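DUF1818 domain-containing protein (Prochlorococcus marinus, PDB 2IT9) is of unknown function but may bind DNA, possibly single-stranded DNA as PC4-like proteins do. Local coordinates at residues A[3-8]-A[118-123]; A[23-26]-A[31-34]; A[66-71]-A[77-82]. All blocks are in the same frame, centred on the assembly; numbering follows the deposited sequence.

Contact 1. Residues A[3-8]-A[118-123]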
ATOM      1  N   ILE A   3     -17.027 -10.314  -4.336  1.00 28.63           N
ATOM      2  CA  ILE A   3     -17.351  -9.326  -5.376  1.00 30.10           C
ATOM      3  C   ILE A   3     -16.047  -8.581  -5.620  1.00 28.36           C
ATOM      4  O   ILE A   3     -15.512  -7.940  -4.732  1.00 30.48           O
ATOM      5  CB  ILE A   3     -18.475  -8.344  -4.967  1.00 30.66           C
ATOM      6  CG1 ILE A   3     -19.751  -9.096  -4.681  1.00 34.86           C
ATOM      7  CG2 ILE A   3     -18.651  -7.302  -6.078  1.00 34.46           C
ATOM      8  CD1 ILE A   3     -20.857  -8.275  -4.074  1.00 43.11           C
ATOM      9  N   LYS A   4     -15.522  -8.652  -6.842  1.00 27.66           N
ATOM     10  CA  LYS A   4     -14.305  -7.943  -7.170  1.00 28.60           C
ATOM     11  C   LYS A   4     -14.497  -7.085  -8.422  1.00 25.65           C
ATOM     12  O   LYS A   4     -15.213  -7.495  -9.350  1.00 26.65           O
ATOM     13  CB  LYS A   4     -13.197  -8.927  -7.443  1.00 29.78           C
ATOM     14  CG  LYS A   4     -11.934  -8.312  -7.946  1.00 32.92           C
ATOM     15  CD  LYS A   4     -10.865  -9.381  -8.112  1.00 39.29           C
ATOM     16  CE  LYS A   4      -9.604  -8.756  -8.642  1.00 44.06           C
ATOM     17  NZ  LYS A   4      -8.610  -9.814  -8.911  1.00 46.38           N
ATOM     18  N   LYS A   5     -13.838  -5.948  -8.406  1.00 31.02           N
ATOM     19  CA  LYS A   5     -13.803  -5.044  -9.520  1.00 29.24           C
ATOM     20  C   LYS A   5     -12.348  -4.638  -9.669  1.00 29.57           C
ATOM     21  O   LYS A   5     -11.717  -4.323  -8.690  1.00 30.31           O
ATOM     22  CB  LYS A   5     -14.659  -3.812  -9.247  1.00 30.62           C
ATOM     23  CG  LYS A   5     -16.182  -4.152  -9.187  1.00 31.36           C
ATOM     24  CD  LYS A   5     -17.025  -2.904  -9.134  1.00 39.93           C
ATOM     25  CE  LYS A   5     -18.469  -3.232  -8.951  1.00 38.76           C
ATOM     26  NZ  LYS A   5     -18.962  -4.126 -10.026  1.00 31.32           N
ATOM     27  N   GLU A   6     -11.867  -4.576 -10.907  1.00 29.32           N
ATOM     28  CA  GLU A   6     -10.467  -4.327 -11.152  1.00 32.82           C
ATOM     29  C   GLU A   6     -10.236  -3.688 -12.510  1.00 30.98           C
ATOM     30  O   GLU A   6     -11.012  -3.849 -13.425  1.00 29.77           O
ATOM     31  CB  GLU A   6      -9.804  -5.721 -11.121  1.00 35.96           C
ATOM     32  CG  GLU A   6      -8.365  -5.777 -11.424  1.00 45.68           C
ATOM     33  CD  GLU A   6      -7.758  -7.149 -11.096  1.00 45.48           C
ATOM     34  OE1 GLU A   6      -8.270  -8.187 -11.599  1.00 55.35           O
ATOM     35  OE2 GLU A   6      -6.754  -7.147 -10.339  1.00 55.20           O
ATOM     36  N   GLY A   7      -9.147  -2.959 -12.625  1.00 29.03           N
ATOM     37  CA  GLY A   7      -8.728  -2.393 -13.877  1.00 31.65           C
ATOM     38  C   GLY A   7      -7.276  -1.988 -13.741  1.00 34.34           C
ATOM     39  O   GLY A   7      -6.667  -2.169 -12.665  1.00 33.11           O
ATOM     40  N   PRO A   8      -6.699  -1.450 -14.826  1.00 36.62           N
ATOM     41  CA  PRO A   8      -5.318  -0.969 -14.764  1.00 37.15           C
ATOM     42  C   PRO A   8      -5.085  -0.013 -13.601  1.00 35.10           C
ATOM     43  O   PRO A   8      -5.726   1.043 -13.515  1.00 37.30           O
ATOM     44  CB  PRO A   8      -5.126  -0.302 -16.135  1.00 34.18           C
ATOM     45  CG  PRO A   8      -6.061  -1.087 -17.035  1.00 38.41           C
ATOM     46  CD  PRO A   8      -7.268  -1.308 -16.180  1.00 36.65           C
HETATM   47  N   MSE A 118     -16.590   2.242  -6.673  1.00 34.54           N
HETATM   48  CA  MSE A 118     -17.136   2.496  -5.343  1.00 37.41           C
HETATM   49  C   MSE A 118     -18.600   2.751  -5.405  1.00 38.98           C
HETATM   50  O   MSE A 118     -19.347   2.215  -4.583  1.00 39.38           O
HETATM   51  CB  MSE A 118     -16.457   3.706  -4.690  1.00 35.25           C
HETATM   52  CG  MSE A 118     -15.078   3.415  -4.280  1.00 38.93           C
HETATM   53 SE   MSE A 118     -14.259   4.984  -3.468  0.75 42.71          SE
HETATM   54  CE  MSE A 118     -12.694   4.158  -2.812  1.00 41.99           C
ATOM     55  N   ARG A 119     -19.020   3.572  -6.363  1.00 37.51           N
ATOM     56  CA  ARG A 119     -20.432   3.894  -6.513  1.00 41.81           C
ATOM     57  C   ARG A 119     -21.330   2.707  -6.888  1.00 42.63           C
ATOM     58  O   ARG A 119     -22.518   2.719  -6.575  1.00 40.88           O
ATOM     59  CB  ARG A 119     -20.621   4.956  -7.596  1.00 40.99           C
ATOM     60  CG  ARG A 119     -20.109   6.333  -7.277  1.00 42.27           C
ATOM     61  CD  ARG A 119     -20.678   7.365  -8.289  1.00 50.09           C
ATOM     62  NE  ARG A 119     -20.312   8.740  -7.922  1.00 61.84           N
ATOM     63  CZ  ARG A 119     -19.455   9.543  -8.567  1.00 64.90           C
ATOM     64  NH1 ARG A 119     -18.855   9.163  -9.698  1.00 67.48           N
ATOM     65  NH2 ARG A 119     -19.228  10.777  -8.091  1.00 61.63           N
ATOM     66  N   SER A 120     -20.783   1.708  -7.573  1.00 42.29           N
ATOM     67  CA  SER A 120     -21.569   0.589  -8.057  1.00 45.57           C
ATOM     68  C   SER A 120     -21.304  -0.762  -7.410  1.00 47.49           C
ATOM     69  O   SER A 120     -21.753  -1.765  -7.954  1.00 47.62           O
ATOM     70  CB  SER A 120     -21.290   0.432  -9.549  1.00 44.10           C
ATOM     71  OG  SER A 120     -19.936   0.069  -9.747  1.00 45.74           O
HETATM   72  N   MSE A 121     -20.615  -0.831  -6.269  1.00 48.57           N
HETATM   73  CA  MSE A 121     -20.248  -2.164  -5.713  1.00 49.82           C
HETATM   74  C   MSE A 121     -21.378  -3.257  -5.640  1.00 51.99           C
HETATM   75  O   MSE A 121     -21.142  -4.455  -5.911  1.00 48.62           O
HETATM   76  CB  MSE A 121     -19.545  -2.027  -4.372  1.00 46.98           C
HETATM   77  CG  MSE A 121     -18.109  -1.621  -4.437  1.00 50.51           C
HETATM   78 SE   MSE A 121     -16.795  -2.770  -5.440  0.75 45.63          SE
HETATM   79  CE  MSE A 121     -16.651  -4.482  -4.444  1.00 40.54           C
ATOM     80  N   TRP A 122     -22.590  -2.834  -5.277  1.00 54.49           N
ATOM     81  CA  TRP A 122     -23.771  -3.716  -5.224  1.00 56.13           C
ATOM     82  C   TRP A 122     -24.677  -3.533  -6.464  1.00 55.77           C
ATOM     83  O   TRP A 122     -25.819  -3.994  -6.451  1.00 56.89           O
ATOM     84  CB  TRP A 122     -24.562  -3.431  -3.940  1.00 56.93           C
ATOM     85  N   ASP A 123     -24.112  -2.886  -7.503  1.00 57.15           N
ATOM     86  CA  ASP A 123     -24.690  -2.486  -8.833  1.00 56.88           C
ATOM     87  C   ASP A 123     -24.683  -0.956  -9.072  1.00 57.47           C
ATOM     88  O   ASP A 123     -25.402  -0.188  -8.431  1.00 56.64           O
ATOM     89  CB  ASP A 123     -26.066  -3.063  -9.140  1.00 58.17           C
ATOM     90  CG  ASP A 123     -26.022  -4.551  -9.418  1.00 58.37           C
ATOM     91  OD1 ASP A 123     -24.966  -5.187  -9.174  1.00 55.71           O
ATOM     92  OD2 ASP A 123     -27.048  -5.078  -9.873  1.00 61.94           O
TER
HETATM   93  O   HOH W   1     -21.772  -4.017 -10.171  1.00 42.93           O

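Contact 2. Residues A[23-26]-A[31-34]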
ATOM      1  N   THR A  23     -13.230  -6.025   3.280  1.00 33.76           N
ATOM      2  CA  THR A  23     -12.947  -5.289   2.012  1.00 33.31           C
ATOM      3  C   THR A  23     -11.468  -5.107   1.769  1.00 36.02           C
ATOM      4  O   THR A  23     -10.693  -4.960   2.714  1.00 38.22           O
ATOM      5  CB  THR A  23     -13.647  -3.902   2.021  1.00 34.16           C
ATOM      6  OG1 THR A  23     -15.053  -4.107   2.081  1.00 40.32           O
ATOM      7  CG2 THR A  23     -13.338  -3.093   0.795  1.00 39.49           C
ATOM      8  N   LEU A  24     -11.060  -5.217   0.516  1.00 33.36           N
ATOM      9  CA  LEU A  24      -9.697  -4.892   0.147  1.00 32.76           C
ATOM     10  C   LEU A  24      -9.738  -3.780  -0.894  1.00 34.40           C
ATOM     11  O   LEU A  24     -10.531  -3.822  -1.816  1.00 35.60           O
ATOM     12  CB  LEU A  24      -8.991  -6.128  -0.371  1.00 33.56           C
ATOM     13  CG  LEU A  24      -7.630  -5.931  -1.048  1.00 37.21           C
ATOM     14  CD1 LEU A  24      -6.824  -7.198  -0.948  1.00 39.64           C
ATOM     15  CD2 LEU A  24      -7.726  -5.463  -2.496  1.00 42.51           C
ATOM     16  N   ILE A  25      -8.858  -2.800  -0.744  1.00 32.89           N
ATOM     17  CA  ILE A  25      -8.636  -1.797  -1.783  1.00 33.09           C
ATOM     18  C   ILE A  25      -7.194  -1.937  -2.231  1.00 34.54           C
ATOM     19  O   ILE A  25      -6.290  -2.251  -1.411  1.00 33.50           O
ATOM     20  CB  ILE A  25      -8.979  -0.355  -1.345  1.00 34.37           C
ATOM     21  CG1 ILE A  25      -8.201   0.047  -0.102  1.00 36.70           C
ATOM     22  CG2 ILE A  25     -10.482  -0.211  -1.119  1.00 36.02           C
ATOM     23  CD1 ILE A  25      -8.179   1.552   0.204  1.00 35.21           C
ATOM     24  N   GLY A  26      -6.979  -1.786  -3.533  1.00 33.51           N
ATOM     25  CA  GLY A  26      -5.662  -1.901  -4.111  1.00 33.56           C
ATOM     26  C   GLY A  26      -5.263  -0.897  -5.178  1.00 35.55           C
ATOM     27  O   GLY A  26      -6.105  -0.453  -5.931  1.00 33.64           O
ATOM     28  N   ALA A  31      -1.999  -3.026  -1.475  1.00 34.32           N
ATOM     29  CA  ALA A  31      -3.396  -3.342  -1.150  1.00 33.62           C
ATOM     30  C   ALA A  31      -3.499  -3.326   0.357  1.00 33.17           C
ATOM     31  O   ALA A  31      -2.532  -3.674   1.036  1.00 32.09           O
ATOM     32  CB  ALA A  31      -3.789  -4.669  -1.688  1.00 34.29           C
ATOM     33  N   ILE A  32      -4.623  -2.852   0.900  1.00 33.91           N
ATOM     34  CA  ILE A  32      -4.899  -2.932   2.307  1.00 34.03           C
ATOM     35  C   ILE A  32      -6.346  -3.400   2.522  1.00 33.80           C
ATOM     36  O   ILE A  32      -7.235  -3.122   1.715  1.00 34.92           O
ATOM     37  CB  ILE A  32      -4.690  -1.595   3.085  1.00 34.26           C
ATOM     38  CG1 ILE A  32      -5.580  -0.487   2.525  1.00 35.78           C
ATOM     39  CG2 ILE A  32      -3.240  -1.152   3.040  1.00 35.42           C
ATOM     40  CD1 ILE A  32      -5.518   0.808   3.377  1.00 36.06           C
ATOM     41  N   GLU A  33      -6.544  -4.164   3.575  1.00 33.22           N
ATOM     42  CA  GLU A  33      -7.874  -4.668   3.936  1.00 33.22           C
ATOM     43  C   GLU A  33      -8.542  -3.644   4.845  1.00 34.20           C
ATOM     44  O   GLU A  33      -7.872  -2.973   5.629  1.00 35.95           O
ATOM     45  CB  GLU A  33      -7.783  -6.001   4.654  1.00 34.48           C
ATOM     46  CG  GLU A  33      -7.196  -7.149   3.823  1.00 34.48           C
ATOM     47  CD  GLU A  33      -7.146  -8.440   4.636  1.00 36.57           C
ATOM     48  OE1 GLU A  33      -7.194  -8.347   5.885  1.00 39.36           O
ATOM     49  OE2 GLU A  33      -7.059  -9.514   4.037  1.00 45.76           O
ATOM     50  N   LEU A  34      -9.861  -3.535   4.751  1.00 32.07           N
ATOM     51  CA  LEU A  34     -10.643  -2.590   5.544  1.00 29.51           C
ATOM     52  C   LEU A  34     -11.816  -3.245   6.216  1.00 31.93           C
ATOM     53  O   LEU A  34     -12.400  -4.197   5.658  1.00 32.96           O
ATOM     54  CB  LEU A  34     -11.226  -1.497   4.629  1.00 32.17           C
ATOM     55  CG  LEU A  34     -10.310  -0.669   3.744  1.00 33.74           C
ATOM     56  CD1 LEU A  34     -11.116   0.277   2.836  1.00 33.71           C
ATOM     57  CD2 LEU A  34      -9.286   0.119   4.576  1.00 38.01           C
TER
HETATM   58  O   HOH W   2     -15.463  -4.115   4.767  1.00 34.89           O

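Contact 3. Residues A[66-71]-A[77-82]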
ATOM      1  N   ILE A  66      -5.963  22.597  -8.052  1.00 30.83           N
ATOM      2  CA  ILE A  66      -6.688  22.629  -6.800  1.00 33.28           C
ATOM      3  C   ILE A  66      -6.216  21.500  -5.940  1.00 31.83           C
ATOM      4  O   ILE A  66      -5.834  20.409  -6.433  1.00 29.04           O
ATOM      5  CB  ILE A  66      -8.233  22.506  -7.019  1.00 34.21           C
ATOM      6  CG1 ILE A  66      -9.009  22.758  -5.718  1.00 40.03           C
ATOM      7  CG2 ILE A  66      -8.612  21.156  -7.597  1.00 37.76           C
ATOM      8  CD1 ILE A  66      -8.878  24.154  -5.193  1.00 40.85           C
ATOM      9  N   THR A  67      -6.210  21.776  -4.656  1.00 31.30           N
ATOM     10  CA  THR A  67      -5.930  20.779  -3.621  1.00 32.04           C
ATOM     11  C   THR A  67      -7.133  20.841  -2.646  1.00 30.40           C
ATOM     12  O   THR A  67      -7.542  21.939  -2.199  1.00 32.50           O
ATOM     13  CB  THR A  67      -4.617  21.107  -2.838  1.00 36.63           C
ATOM     14  OG1 THR A  67      -3.526  21.218  -3.756  1.00 40.99           O
ATOM     15  CG2 THR A  67      -4.310  20.011  -1.771  1.00 36.35           C
ATOM     16  N   LEU A  68      -7.695  19.671  -2.334  1.00 30.08           N
ATOM     17  CA  LEU A  68      -8.843  19.591  -1.432  1.00 31.92           C
ATOM     18  C   LEU A  68      -8.491  18.543  -0.415  1.00 33.15           C
ATOM     19  O   LEU A  68      -8.166  17.426  -0.788  1.00 33.33           O
ATOM     20  CB  LEU A  68     -10.099  19.119  -2.198  1.00 32.16           C
ATOM     21  CG  LEU A  68     -10.606  19.980  -3.361  1.00 31.82           C
ATOM     22  CD1 LEU A  68     -11.744  19.276  -4.061  1.00 36.98           C
ATOM     23  CD2 LEU A  68     -11.043  21.334  -2.817  1.00 30.25           C
ATOM     24  N   GLU A  69      -8.572  18.884   0.864  1.00 29.97           N
ATOM     25  CA  GLU A  69      -8.251  17.916   1.918  1.00 31.57           C
ATOM     26  C   GLU A  69      -9.490  17.760   2.788  1.00 30.06           C
ATOM     27  O   GLU A  69     -10.093  18.756   3.219  1.00 30.35           O
ATOM     28  CB  GLU A  69      -7.079  18.432   2.770  1.00 34.25           C
ATOM     29  CG  GLU A  69      -6.701  17.553   3.901  1.00 40.20           C
ATOM     30  CD  GLU A  69      -5.577  18.140   4.722  1.00 50.30           C
ATOM     31  OE1 GLU A  69      -4.494  18.365   4.149  1.00 51.83           O
ATOM     32  OE2 GLU A  69      -5.773  18.323   5.942  1.00 50.58           O
ATOM     33  N   LEU A  70      -9.812  16.516   3.131  1.00 31.82           N
ATOM     34  CA  LEU A  70     -10.957  16.228   3.970  1.00 32.61           C
ATOM     35  C   LEU A  70     -10.587  15.130   4.951  1.00 33.18           C
ATOM     36  O   LEU A  70     -10.173  14.052   4.553  1.00 32.54           O
ATOM     37  CB  LEU A  70     -12.133  15.742   3.112  1.00 32.81           C
ATOM     38  CG  LEU A  70     -13.338  15.167   3.865  1.00 33.38           C
ATOM     39  CD1 LEU A  70     -13.939  16.160   4.831  1.00 34.47           C
ATOM     40  CD2 LEU A  70     -14.428  14.711   2.833  1.00 36.65           C
ATOM     41  N   GLU A  71     -10.748  15.424   6.219  1.00 31.36           N
ATOM     42  CA  GLU A  71     -10.559  14.440   7.272  1.00 32.13           C
ATOM     43  C   GLU A  71     -11.858  14.141   7.996  1.00 29.77           C
ATOM     44  O   GLU A  71     -12.481  14.989   8.596  1.00 30.89           O
ATOM     45  CB  GLU A  71      -9.558  14.891   8.337  1.00 31.66           C
ATOM     46  CG  GLU A  71      -9.405  13.815   9.445  1.00 35.99           C
ATOM     47  CD  GLU A  71      -8.368  14.115  10.526  1.00 42.90           C
ATOM     48  OE1 GLU A  71      -8.308  15.255  11.040  1.00 47.39           O
ATOM     49  OE2 GLU A  71      -7.669  13.153  10.927  1.00 49.86           O
ATOM     50  N   ALA A  77      -8.066  12.434   3.558  1.00 34.84           N
ATOM     51  CA  ALA A  77      -7.880  12.286   2.142  1.00 32.06           C
ATOM     52  C   ALA A  77      -7.471  13.576   1.490  1.00 31.80           C
ATOM     53  O   ALA A  77      -8.023  14.598   1.817  1.00 33.84           O
ATOM     54  CB  ALA A  77      -9.190  11.798   1.528  1.00 35.42           C
ATOM     55  N   ILE A  78      -6.537  13.497   0.547  1.00 32.09           N
ATOM     56  CA  ILE A  78      -6.017  14.677  -0.144  1.00 33.92           C
ATOM     57  C   ILE A  78      -6.139  14.477  -1.628  1.00 34.17           C
ATOM     58  O   ILE A  78      -5.523  13.553  -2.210  1.00 32.20           O
ATOM     59  CB  ILE A  78      -4.560  14.948   0.260  1.00 31.96           C
ATOM     60  CG1 ILE A  78      -4.435  15.088   1.804  1.00 39.23           C
ATOM     61  CG2 ILE A  78      -4.025  16.206  -0.427  1.00 36.27           C
ATOM     62  CD1 ILE A  78      -3.083  14.788   2.290  1.00 45.05           C
ATOM     63  N   LEU A  79      -6.926  15.342  -2.251  1.00 33.70           N
ATOM     64  CA  LEU A  79      -7.136  15.315  -3.672  1.00 30.89           C
ATOM     65  C   LEU A  79      -6.334  16.466  -4.261  1.00 34.37           C
ATOM     66  O   LEU A  79      -6.414  17.611  -3.781  1.00 33.59           O
ATOM     67  CB  LEU A  79      -8.622  15.489  -3.995  1.00 32.46           C
ATOM     68  CG  LEU A  79      -9.021  15.581  -5.460  1.00 31.66           C
ATOM     69  CD1 LEU A  79     -10.476  15.156  -5.636  1.00 31.98           C
ATOM     70  CD2 LEU A  79      -8.761  16.952  -6.063  1.00 36.48           C
ATOM     71  N   ASN A  80      -5.561  16.164  -5.280  1.00 34.29           N
ATOM     72  CA  ASN A  80      -4.791  17.157  -6.040  1.00 32.56           C
ATOM     73  C   ASN A  80      -5.165  17.031  -7.520  1.00 35.19           C
ATOM     74  O   ASN A  80      -5.101  15.934  -8.100  1.00 33.42           O
ATOM     75  CB  ASN A  80      -3.295  16.925  -5.907  1.00 35.44           C
ATOM     76  CG  ASN A  80      -2.704  17.612  -4.705  1.00 40.90           C
ATOM     77  OD1 ASN A  80      -2.445  18.820  -4.734  1.00 47.18           O
ATOM     78  ND2 ASN A  80      -2.422  16.840  -3.664  1.00 42.53           N
ATOM     79  N   GLY A  81      -5.580  18.113  -8.139  1.00 32.65           N
ATOM     80  CA  GLY A  81      -5.900  18.000  -9.556  1.00 34.51           C
ATOM     81  C   GLY A  81      -5.923  19.283 -10.311  1.00 33.37           C
ATOM     82  O   GLY A  81      -5.573  20.319  -9.783  1.00 34.51           O
ATOM     83  N   ASP A  82      -6.291  19.167 -11.578  1.00 32.22           N
ATOM     84  CA  ASP A  82      -6.441  20.298 -12.458  1.00 33.15           C
ATOM     85  C   ASP A  82      -7.658  19.952 -13.308  1.00 30.41           C
ATOM     86  O   ASP A  82      -8.358  19.013 -12.995  1.00 32.63           O
ATOM     87  CB  ASP A  82      -5.164  20.544 -13.272  1.00 33.49           C
ATOM     88  CG  ASP A  82      -4.717  19.327 -14.092  1.00 38.05           C
ATOM     89  OD1 ASP A  82      -5.522  18.411 -14.364  1.00 32.70           O
ATOM     90  OD2 ASP A  82      -3.535  19.298 -14.491  1.00 45.10           O
TER
HETATM   91  O   HOH W   3      -2.878  20.334  -6.832  1.00 45.65           O

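Contact 1. Residues A[3-8]-A[118-123]
Edge strand 2-7 of the N-terminal sheet meets the C-terminal helix and the turn that follows it through Ile3 and Lys5 on one side and Ser120 and Met121 on the other. Met121, modelled as selenomethionine, takes the largest share of the contact. Its chain folds back at both chi2 (-59°) and chi3 (-67°), bringing the selenium and terminal methyl alongside the strand. Lys5 runs beside it, headed the other way, with CD 3.7 Å from Met121 SE. Farther along, the methyl end reaches Ile3: Met121 CE lies 3.8 Å from Ile3 CG2 and 3.7 Å from the carbonyl Ile3 O.

Strand 2-7 is an outer strand of a four-stranded antiparallel sheet, next to strand 10-15. Met121 also packs on Ile12 of that neighbouring strand and on Trp39 of helix 36-56, while Lys5, partly exposed, rests on Trp10.

Lys5 is extended as far as CE, where it passes 3.7 Å from Ser120 OG in van der Waals contact. The hydroxyl itself bonds to Asn116 O, one turn back in helix 110-120. Beyond CE the lysine bends, chi4 -57°, and NZ donates to water 1 at 2.8 Å. That water in turn donates to Ser120 O at 3.2 Å, so the polar link between the segments is indirect. Ser120 O has a second partner, Asp123 N at 2.7 Å, which closes a type I beta turn from Ser120 to Asp123. The amino group of Lys5 and the carboxylate of Asp123 do not touch, NZ to OD1 being 6.2 Å, although their opposite charges probably attract weakly across this surface.

Contact 2. Residues A[23-26]-A[31-34]
Leu34 N donates to Thr23 O at 2.6 Å, and Thr23 N returns a bond to Leu34 O at 3.1 Å, so these two residues form one hydrogen-bonded pair of an antiparallel beta hairpin. Ile25 and Ile32 make the second such pair: Ile25 N to Ile32 O is 3.0 Å and Ile32 N to Ile25 O is 2.9 Å. Leu24 with Glu33 and Gly26 with Ala31 are the non-hydrogen-bonded pairs between and beyond them. At the open end of the hairpin water 2 donates to Leu34 O and pairs with Thr23 OG1 at 2.7 Å.

Glu33 turns its carboxylate from the ladder to a salt bridge with Arg18 and a hydrogen bond to Gly101 N of the second subunit. Its backbone carbonyl, Glu33 O, is bonded by Arg100 NH1 of the same subunit. Strand 30-34 is the edge of its sheet within the chain, but Ala31 and Ile32 pair with a strand of that subunit, and the antiparallel sheet continues across the dimer interface.

The face bearing Thr23, Ile25, Ile32 and Leu34 is buried, covered in part by Trp39 and Leu42 of helix 36-56. Ile25 and Ile32 lie side by side on it; both fold CG1 in between the backbone N and C (chi1 56° and 59°), which sets Ile25 CG1 3.7 Å from Ile32 CG1. Leu34 crosses Ile25 at about a right angle, its CD1 lying 4.0 Å from Ile25 CG2. On the other face Leu24 spreads its branches over Ala31, with Leu24 CD1 4.0 Å from Ala31 CB.

Contact 3. Residues A[66-71]-A[77-82]
Asn80 OD1 is gripped twice, by the hydroxyl of Thr67, which donates from OG1 at 2.8 Å, and by water 3, which donates at 2.6 Å. The hydroxyl comes from above the amide, 40° out of the carbonyl plane. Water 3 also donates to Ile66 O at 3.0 Å, tying the side chain of one strand to the backbone of the other. This polar cluster sits on the outer face of an antiparallel beta hairpin, strands 65-72 and 75-82, where Thr67 faces Asn80 in a non-hydrogen-bonded pair. A chi1 of -87° lays the Asn80 amide beside the threonine, the two side chains pointing the same way. With an alanine here, Thr67 OG1 would probably be left without its acceptor and water 3 would be held less firmly.

Three hydrogen-bonded pairs, Ile66-Gly81, Leu68-Leu79 and Leu70-Ala77, fasten the backbones with six bonds. Gly81 N reaches Ile66 O at 2.9 Å, giving that carbonyl a second donor besides the water. In the central pair Leu79 N donates to Leu68 O at 2.8 Å. Strand 75-82 is the inner of the two, bonding onward to strand 85-92 through Ile78 and Asn80.

Ala77 and Leu68 press on Leu49 of helix 36-56, so the leucine-bearing face is the one turned to the helix. On this face Leu68 CD1 lies 4.3 Å from Leu79 CD2. On the outer face Ile78 touches its direct partner Glu69 and, diagonally, Thr67: Ile78 CG2 lies 4.0 Å from Thr67 CG2, and Ile78 CG1 is the same 4.0 Å from Glu69 CG.

In the fold
From the N terminus, strand 2-7 supplies the first half of contact 1, which stays open until the chain's last helix returns at 118-123. Contacts 2 and 3 both fall within this long loop, one after the other. Contact 2 closes first, joining 23-26 to 31-34 as the last hairpin of the N-terminal four-stranded sheet, to which strand 2-7 also belongs. The chain then runs through helix 36-56 and forms contact 3, the first hairpin of the second four-stranded sheet. Contacts 2 and 3 do not cross and lie on opposite sides of the chain's centre, their own centres about 21 Å apart. Helix 36-56 packs against residues of all three contacts and so touches both sheets.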